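Alpha-L-rhamnosidase (Aspergillus terreus, PDB 6GSZ) probably catalyses the hydrolysis of terminal non-reducing alpha-L-rhamnose residues in alpha-L-rhamnosides. Local coordinates at residues 430-435 / 799-804; 790-795 / 814-819. All coordinates share one frame; numbering follows the deposited sequence. Where two conformers were deposited one is given.

After its N-terminal beta domains the chain reaches strand 430-434 and runs through the largely helical glycosidase domain; after the 363 residues between the segments, 799-804 returns alongside it, and interaction 1 closes that long loop. Just before this return, the chain passes through 790-795. It makes strand 800-807, turns back as strand 810-819, and in interaction 2 packs residues 814-819 against 790-795, closing a loop of 18 residues. The segments alternate along the sequence, so the two loops cross. Strand 800-807 joins them, lying in one antiparallel sheet between 430-434 and 810-819, with backbone bonds such as T803 O to T814 N. Together they tie the start of the helical domain to the C-terminal beta domain.

Interaction 1: 430-435 / 799-804; sequences GYFECS and QQASTK
The ring of F432 turns an edge to T803, whose OG1 lies near the ring plane, 3.3 Å from F432 CD1, while the A801 methyl approaches obliquely, its CB 4.5 Å from F432 CE1, and the H443 ring meets that of F432 with planes about 50° apart. OG1 reaches that edge because it stands anti to the carbonyl carbon of T803 (chi1 -49°). Y431, on the other face, brings its ring edge to K804: Y431 CD1 is 4.0 Å from K804 O and 4.0 Å from K804 CB; R428 adds a cation-pi contact to this ring. C434 sits beside A801 on the F432 side, the two CB atoms 3.7 Å apart. Y431 with K804 and E433 with S802 form hydrogen-bonded antiparallel pairs, the straightest bond running from S802 N to E433 O (2.9 Å, 173° at the hydrogen). Past the strand end, S435 N donates to Q800 O, and S435 OG accepts from Q799 N at 2.9 Å and also meets a water. Helices 768-775 and 437-453 pack against the F432 face through I775 and I439. Strand 430-434, leading into helix 437-453, is thus the edge strand of a five-stranded antiparallel sheet and joins the C-terminal beta domain.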
ATOM      1  N   GLY A 430      -1.508  -7.769 -10.660  1.00 10.83           N
ATOM      2  CA  GLY A 430      -0.381  -8.609 -11.056  1.00 10.79           C
ATOM      3  C   GLY A 430      -0.409  -9.982 -10.437  1.00 12.29           C
ATOM      4  O   GLY A 430      -0.709 -10.119  -9.235  1.00 12.74           O
ATOM      5  N   TYR A 431      -0.085 -10.999 -11.239  1.00 12.37           N
ATOM      6  CA  TYR A 431      -0.217 -12.397 -10.873  1.00 13.19           C
ATOM      7  C   TYR A 431       1.016 -13.150 -11.366  1.00 11.32           C
ATOM      8  O   TYR A 431       1.510 -12.865 -12.466  1.00 13.50           O
ATOM      9  CB  TYR A 431      -1.471 -13.015 -11.481  1.00 13.24           C
ATOM     10  CG  TYR A 431      -2.763 -12.287 -11.209  1.00 14.08           C
ATOM     11  CD1 TYR A 431      -3.112 -11.153 -11.930  1.00 14.28           C
ATOM     12  CD2 TYR A 431      -3.612 -12.698 -10.196  1.00 15.76           C
ATOM     13  CE1 TYR A 431      -4.293 -10.476 -11.705  1.00 15.36           C
ATOM     14  CE2 TYR A 431      -4.799 -12.014  -9.940  1.00 16.66           C
ATOM     15  CZ  TYR A 431      -5.120 -10.891 -10.678  1.00 15.76           C
ATOM     16  OH  TYR A 431      -6.282 -10.221 -10.458  1.00 20.26           O
ATOM     17  N   PHE A 432       1.409 -14.191 -10.631  1.00 12.93           N
ATOM     18  CA  PHE A 432       2.552 -14.994 -11.009  1.00 13.11           C
ATOM     19  C   PHE A 432       2.416 -16.400 -10.428  1.00 14.94           C
ATOM     20  O   PHE A 432       2.166 -16.551  -9.214  1.00 14.95           O
ATOM     21  CB  PHE A 432       3.855 -14.346 -10.516  1.00 14.56           C
ATOM     22  CG  PHE A 432       5.065 -15.223 -10.708  1.00 13.52           C
ATOM     23  CD1 PHE A 432       5.787 -15.231 -11.904  1.00 14.21           C
ATOM     24  CD2 PHE A 432       5.418 -16.130  -9.727  1.00 14.89           C
ATOM     25  CE1 PHE A 432       6.877 -16.084 -12.067  1.00 15.05           C
ATOM     26  CE2 PHE A 432       6.505 -16.981  -9.909  1.00 14.26           C
ATOM     27  CZ  PHE A 432       7.239 -16.954 -11.072  1.00 14.41           C
ATOM     28  N   GLU A 433       2.690 -17.413 -11.251  1.00 15.03           N
ATOM     29  CA  GLU A 433       2.889 -18.766 -10.746  1.00 17.01           C
ATOM     30  C   GLU A 433       3.862 -19.474 -11.690  1.00 15.48           C
ATOM     31  O   GLU A 433       4.036 -19.059 -12.842  1.00 16.55           O
ATOM     32  CB  GLU A 433       1.576 -19.534 -10.638  1.00 20.71           C
ATOM     33  CG  GLU A 433       0.814 -19.665 -11.915  1.00 23.09           C
ATOM     34  CD  GLU A 433      -0.486 -20.417 -11.681  1.00 33.85           C
ATOM     35  OE1 GLU A 433      -0.430 -21.588 -11.291  1.00 46.41           O
ATOM     36  OE2 GLU A 433      -1.534 -19.815 -11.818  1.00 43.60           O
ATOM     37  N   CYS A 434       4.456 -20.562 -11.196  1.00 16.31           N
ATOM     38  CA  CYS A 434       5.359 -21.293 -12.023  1.00 16.30           C
ATOM     39  C   CYS A 434       5.338 -22.761 -11.634  1.00 18.82           C
ATOM     40  O   CYS A 434       4.629 -23.151 -10.746  1.00 20.49           O
ATOM     41  CB  CYS A 434       6.756 -20.688 -11.986  1.00 18.66           C
ATOM     42  SG  CYS A 434       7.626 -20.926 -10.416  1.00 18.77           S
ATOM     43  N   SER A 435       6.139 -23.572 -12.335  1.00 18.47           N
ATOM     44  CA  SER A 435       6.165 -25.008 -12.128  1.00 18.21           C
ATOM     45  C   SER A 435       6.781 -25.420 -10.787  1.00 18.62           C
ATOM     46  O   SER A 435       6.568 -26.552 -10.361  1.00 21.57           O
ATOM     47  CB  SER A 435       6.891 -25.695 -13.293  1.00 18.39           C
ATOM     48  OG  SER A 435       8.274 -25.332 -13.341  1.00 20.43           O
ATOM     49  N   GLN A 799       9.901 -25.574 -15.699  1.00 18.57           N
ATOM     50  CA  GLN A 799       9.322 -26.131 -16.900  0.50 21.51           C
ATOM     51  C   GLN A 799       8.298 -25.160 -17.510  1.00 18.18           C
ATOM     52  O   GLN A 799       7.970 -25.277 -18.662  1.00 19.20           O
ATOM     53  CB  GLN A 799       8.680 -27.485 -16.580  0.50 26.18           C
ATOM     54  CG  GLN A 799       9.671 -28.572 -16.178  0.50 33.47           C
ATOM     55  CD  GLN A 799       9.744 -28.832 -14.687  0.50 41.83           C
ATOM     56  OE1 GLN A 799       8.728 -28.972 -13.997  0.50 47.97           O
ATOM     57  NE2 GLN A 799      10.964 -28.928 -14.175  0.50 45.62           N
ATOM     58  N   GLN A 800       7.741 -24.256 -16.697  1.00 18.74           N
ATOM     59  CA  GLN A 800       6.734 -23.307 -17.175  1.00 17.67           C
ATOM     60  C   GLN A 800       6.528 -22.179 -16.166  1.00 17.87           C
ATOM     61  O   GLN A 800       6.832 -22.339 -14.981  1.00 16.78           O
ATOM     62  CB  GLN A 800       5.376 -23.930 -17.450  1.00 21.33           C
ATOM     63  CG  GLN A 800       4.755 -24.722 -16.341  1.00 23.87           C
ATOM     64  CD  GLN A 800       3.379 -25.148 -16.814  1.00 35.04           C
ATOM     65  OE1 GLN A 800       2.400 -24.403 -16.713  1.00 45.72           O
ATOM     66  NE2 GLN A 800       3.313 -26.308 -17.436  1.00 45.24           N
ATOM     67  N   ALA A 801       6.016 -21.046 -16.668  1.00 15.17           N
ATOM     68  CA  ALA A 801       5.577 -19.969 -15.777  1.00 13.78           C
ATOM     69  C   ALA A 801       4.513 -19.137 -16.471  1.00 14.75           C
ATOM     70  O   ALA A 801       4.512 -18.992 -17.698  1.00 15.96           O
ATOM     71  CB  ALA A 801       6.737 -19.117 -15.355  1.00 14.64           C
ATOM     72  N   SER A 802       3.604 -18.598 -15.656  1.00 15.17           N
ATOM     73  CA  SER A 802       2.521 -17.758 -16.124  0.50 15.52           C
ATOM     74  C   SER A 802       2.499 -16.476 -15.296  1.00 13.86           C
ATOM     75  O   SER A 802       2.401 -16.507 -14.058  1.00 15.18           O
ATOM     76  CB  SER A 802       1.180 -18.467 -16.052  0.50 17.70           C
ATOM     77  OG  SER A 802       1.184 -19.646 -16.838  0.50 20.32           O
ATOM     78  N   THR A 803       2.510 -15.344 -15.985  1.00 13.43           N
ATOM     79  CA  THR A 803       2.538 -14.032 -15.382  1.00 13.47           C
ATOM     80  C   THR A 803       1.508 -13.165 -16.089  1.00 13.67           C
ATOM     81  O   THR A 803       1.482 -13.134 -17.298  1.00 14.50           O
ATOM     82  CB  THR A 803       3.956 -13.432 -15.478  1.00 15.25           C
ATOM     83  OG1 THR A 803       4.924 -14.401 -15.029  1.00 15.51           O
ATOM     84  CG2 THR A 803       4.075 -12.132 -14.701  1.00 16.13           C
ATOM     85  N   LYS A 804       0.731 -12.373 -15.337  1.00 13.75           N
ATOM     86  CA  LYS A 804      -0.272 -11.500 -15.872  1.00 14.85           C
ATOM     87  C   LYS A 804      -0.130 -10.129 -15.205  1.00 12.75           C
ATOM     88  O   LYS A 804       0.086 -10.063 -13.983  1.00 13.02           O
ATOM     89  CB  LYS A 804      -1.690 -12.042 -15.593  1.00 17.81           C
ATOM     90  CG  LYS A 804      -1.979 -13.438 -16.109  1.00 22.28           C
ATOM     91  CD  LYS A 804      -3.423 -13.856 -15.927  1.00 27.75           C
ATOM     92  CE  LYS A 804      -3.635 -15.301 -16.321  1.00 35.76           C
ATOM     93  NZ  LYS A 804      -5.004 -15.783 -16.009  1.00 40.79           N
TER
HETATM   94  O   HOH W   1       9.924 -26.653 -11.716  1.00 31.82           O

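Interaction 2: 790-795 / 814-819; sequences IEVVPG and TKWWLD. With CA (calcium ion), chain M.
V792 lays its CG1 methyl over one face of the W816 indole, 3.5 Å from the centroid of the five-membered ring and 18° off its normal, a CH-pi contact. CG1 is held anti to the backbone N of V792 (chi1 169°), leaving CG2 to flank the same ring, 3.7 Å from W816 CD1. The far, six-membered end of the indole meets P794, whose CB comes in obliquely 3.7 Å from W816 CH2. At the other end, the side chains of I790 and T814 run antiparallel, side by side, their CG2 methyls 3.6 Å apart. No hydrogen bond joins the two segments; the polar atoms look elsewhere: T814 OG1 bonds to G776 O, and W816 NE1 to I775 O, a bond that helps fix the indole's rotation. E791, between I790 and V792, directs its CB away and grips a calcium ion with both carboxylate oxygens, OE1 and OE2 each 2.4 Å from the metal, alongside five waters. The apolar layer continues to F830 and V836 of strand 828-836 and to A842 of strand 841-845. On the other flank of strand 810-819, A801 of strand 800-807 packs against W816, while the C-terminal end of helix 768-775, I775 with G776 just after it, accepts the polar bonds.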
ATOM      1  N   ILE A 790       9.131  -7.748 -23.276  1.00 13.63           N
ATOM      2  CA  ILE A 790       8.770  -9.112 -22.981  1.00 14.34           C
ATOM      3  C   ILE A 790      10.008  -9.972 -23.188  1.00 14.42           C
ATOM      4  O   ILE A 790      10.327 -10.337 -24.353  1.00 14.83           O
ATOM      5  CB  ILE A 790       7.566  -9.607 -23.794  1.00 14.75           C
ATOM      6  CG1 ILE A 790       6.395  -8.645 -23.610  1.00 15.57           C
ATOM      7  CG2 ILE A 790       7.229 -11.021 -23.360  1.00 16.63           C
ATOM      8  CD1 ILE A 790       5.115  -9.055 -24.276  1.00 17.57           C
ATOM      9  N   GLU A 791      10.748 -10.210 -22.111  1.00 14.38           N
ATOM     10  CA  GLU A 791      12.096 -10.790 -22.169  1.00 14.25           C
ATOM     11  C   GLU A 791      12.176 -11.862 -21.072  1.00 15.16           C
ATOM     12  O   GLU A 791      12.780 -11.650 -20.031  1.00 15.32           O
ATOM     13  CB  GLU A 791      13.157  -9.671 -22.057  1.00 16.43           C
ATOM     14  CG  GLU A 791      14.619 -10.111 -22.185  1.00 18.65           C
ATOM     15  CD  GLU A 791      15.643  -8.971 -22.208  1.00 25.23           C
ATOM     16  OE1 GLU A 791      15.258  -7.799 -22.211  1.00 32.90           O
ATOM     17  OE2 GLU A 791      16.849  -9.214 -22.179  1.00 33.16           O
ATOM     18  N   VAL A 792      11.537 -13.010 -21.343  1.00 13.42           N
ATOM     19  CA  VAL A 792      11.579 -14.143 -20.480  1.00 14.85           C
ATOM     20  C   VAL A 792      12.976 -14.765 -20.485  1.00 15.11           C
ATOM     21  O   VAL A 792      13.513 -15.048 -21.560  1.00 16.50           O
ATOM     22  CB  VAL A 792      10.546 -15.209 -20.873  1.00 16.48           C
ATOM     23  CG1 VAL A 792      10.794 -16.507 -20.102  1.00 17.79           C
ATOM     24  CG2 VAL A 792       9.130 -14.687 -20.730  1.00 17.46           C
ATOM     25  N   VAL A 793      13.548 -15.014 -19.313  1.00 15.20           N
ATOM     26  CA  VAL A 793      14.820 -15.713 -19.173  1.00 15.22           C
ATOM     27  C   VAL A 793      14.581 -17.005 -18.404  1.00 17.05           C
ATOM     28  O   VAL A 793      14.545 -16.993 -17.175  1.00 17.66           O
ATOM     29  CB  VAL A 793      15.906 -14.840 -18.518  1.00 17.65           C
ATOM     30  CG1 VAL A 793      17.255 -15.554 -18.511  1.00 21.62           C
ATOM     31  CG2 VAL A 793      16.039 -13.489 -19.207  1.00 19.97           C
ATOM     32  N   PRO A 794      14.364 -18.148 -19.089  1.00 18.68           N
ATOM     33  CA  PRO A 794      14.120 -19.404 -18.396  1.00 21.04           C
ATOM     34  C   PRO A 794      15.402 -19.862 -17.691  1.00 19.39           C
ATOM     35  O   PRO A 794      16.498 -19.493 -18.077  1.00 21.64           O
ATOM     36  CB  PRO A 794      13.692 -20.408 -19.483  1.00 21.85           C
ATOM     37  CG  PRO A 794      13.927 -19.729 -20.795  1.00 25.52           C
ATOM     38  CD  PRO A 794      14.369 -18.301 -20.547  1.00 19.39           C
ATOM     39  N   GLY A 795      15.207 -20.679 -16.657  1.00 18.60           N
ATOM     40  CA  GLY A 795      16.283 -21.206 -15.889  1.00 20.14           C
ATOM     41  C   GLY A 795      15.746 -21.874 -14.650  1.00 17.79           C
ATOM     42  O   GLY A 795      14.549 -22.078 -14.517  1.00 19.09           O
ATOM     43  N   THR A 814       2.340 -13.312 -20.041  1.00 12.74           N
ATOM     44  CA  THR A 814       3.193 -14.323 -20.645  1.00 13.94           C
ATOM     45  C   THR A 814       2.813 -15.685 -20.060  1.00 14.45           C
ATOM     46  O   THR A 814       2.535 -15.840 -18.878  1.00 14.69           O
ATOM     47  CB  THR A 814       4.680 -14.038 -20.408  1.00 15.40           C
ATOM     48  OG1 THR A 814       4.917 -13.992 -18.993  1.00 15.11           O
ATOM     49  CG2 THR A 814       5.094 -12.738 -21.050  1.00 15.69           C
ATOM     50  N   LYS A 815       2.813 -16.690 -20.918  1.00 15.69           N
ATOM     51  CA  LYS A 815       2.742 -18.080 -20.522  0.50 15.75           C
ATOM     52  C   LYS A 815       3.797 -18.799 -21.360  1.00 15.97           C
ATOM     53  O   LYS A 815       3.724 -18.773 -22.581  1.00 17.39           O
ATOM     54  CB  LYS A 815       1.360 -18.691 -20.775  0.50 18.47           C
ATOM     55  CG  LYS A 815       1.204 -20.160 -20.383  0.50 24.36           C
ATOM     56  CD  LYS A 815      -0.137 -20.782 -20.794  0.50 29.32           C
ATOM     57  CE  LYS A 815      -0.414 -20.679 -22.281  0.50 35.09           C
ATOM     58  NZ  LYS A 815      -1.706 -21.294 -22.676  0.50 40.66           N
ATOM     59  N   TRP A 816       4.792 -19.371 -20.702  1.00 15.04           N
ATOM     60  CA  TRP A 816       5.835 -20.090 -21.427  1.00 15.31           C
ATOM     61  C   TRP A 816       6.048 -21.470 -20.828  1.00 16.02           C
ATOM     62  O   TRP A 816       5.726 -21.728 -19.673  1.00 16.43           O
ATOM     63  CB  TRP A 816       7.148 -19.305 -21.498  1.00 15.98           C
ATOM     64  CG  TRP A 816       7.788 -18.980 -20.190  1.00 14.67           C
ATOM     65  CD1 TRP A 816       7.626 -17.837 -19.452  1.00 15.78           C
ATOM     66  CD2 TRP A 816       8.712 -19.806 -19.460  1.00 15.83           C
ATOM     67  NE1 TRP A 816       8.397 -17.903 -18.325  1.00 16.60           N
ATOM     68  CE2 TRP A 816       9.077 -19.092 -18.295  1.00 16.37           C
ATOM     69  CE3 TRP A 816       9.297 -21.059 -19.685  1.00 18.37           C
ATOM     70  CZ2 TRP A 816      10.009 -19.579 -17.387  1.00 17.23           C
ATOM     71  CZ3 TRP A 816      10.212 -21.551 -18.774  1.00 17.48           C
ATOM     72  CH2 TRP A 816      10.546 -20.821 -17.626  1.00 18.88           C
ATOM     73  N   TRP A 817       6.583 -22.367 -21.650  1.00 16.69           N
ATOM     74  CA  TRP A 817       6.887 -23.688 -21.189  1.00 17.87           C
ATOM     75  C   TRP A 817       8.013 -24.256 -22.040  1.00 17.48           C
ATOM     76  O   TRP A 817       8.280 -23.765 -23.164  1.00 19.63           O
ATOM     77  CB  TRP A 817       5.633 -24.588 -21.181  1.00 18.88           C
ATOM     78  CG  TRP A 817       5.014 -24.885 -22.518  1.00 20.27           C
ATOM     79  CD1 TRP A 817       5.157 -26.029 -23.262  1.00 23.31           C
ATOM     80  CD2 TRP A 817       4.126 -24.044 -23.268  1.00 21.33           C
ATOM     81  NE1 TRP A 817       4.444 -25.942 -24.431  1.00 24.61           N
ATOM     82  CE2 TRP A 817       3.781 -24.744 -24.453  1.00 21.84           C
ATOM     83  CE3 TRP A 817       3.584 -22.772 -23.066  1.00 22.00           C
ATOM     84  CZ2 TRP A 817       2.932 -24.202 -25.414  1.00 25.25           C
ATOM     85  CZ3 TRP A 817       2.756 -22.231 -24.023  1.00 25.33           C
ATOM     86  CH2 TRP A 817       2.440 -22.936 -25.187  1.00 26.97           C
ATOM     87  N   LEU A 818       8.688 -25.256 -21.475  1.00 20.47           N
ATOM     88  CA  LEU A 818       9.783 -25.923 -22.152  1.00 21.43           C
ATOM     89  C   LEU A 818       9.466 -27.397 -22.381  1.00 25.70           C
ATOM     90  O   LEU A 818       8.835 -28.031 -21.555  1.00 29.69           O
ATOM     91  CB  LEU A 818      11.023 -25.869 -21.264  1.00 24.67           C
ATOM     92  CG  LEU A 818      11.609 -24.496 -21.010  1.00 25.96           C
ATOM     93  CD1 LEU A 818      12.672 -24.578 -19.952  1.00 29.47           C
ATOM     94  CD2 LEU A 818      12.234 -23.964 -22.271  1.00 35.82           C
ATOM     95  N   ASP A 819      10.033 -27.951 -23.451  1.00 26.35           N
ATOM     96  CA  ASP A 819      10.057 -29.404 -23.659  1.00 31.61           C
ATOM     97  C   ASP A 819      11.112 -29.704 -24.736  1.00 33.04           C
ATOM     98  O   ASP A 819      11.959 -28.867 -25.007  1.00 35.87           O
ATOM     99  CB  ASP A 819       8.643 -29.911 -23.949  1.00 35.30           C
ATOM    100  CG  ASP A 819       7.981 -29.257 -25.144  1.00 38.98           C
ATOM    101  OD1 ASP A 819       8.717 -28.900 -26.108  1.00 34.15           O
ATOM    102  OD2 ASP A 819       6.724 -29.138 -25.108  1.00 42.46           O
TER
HETATM  103 CA    CA M 931      17.400  -6.901 -21.694  1.00 40.81          CA
HETATM  104  O   HOH W   2      15.731  -5.478 -20.133  1.00 58.06           O
HETATM  105  O   HOH W   3      15.667  -5.131 -22.580  1.00 72.26           O
HETATM  106  O   HOH W   4      17.109  -6.512 -24.303  1.00 50.27           O
HETATM  107  O   HOH W   5      19.035  -7.990 -22.958  0.50 36.49           O
HETATM  108  O   HOH W   6      19.543  -7.310 -20.807  1.00 60.06           O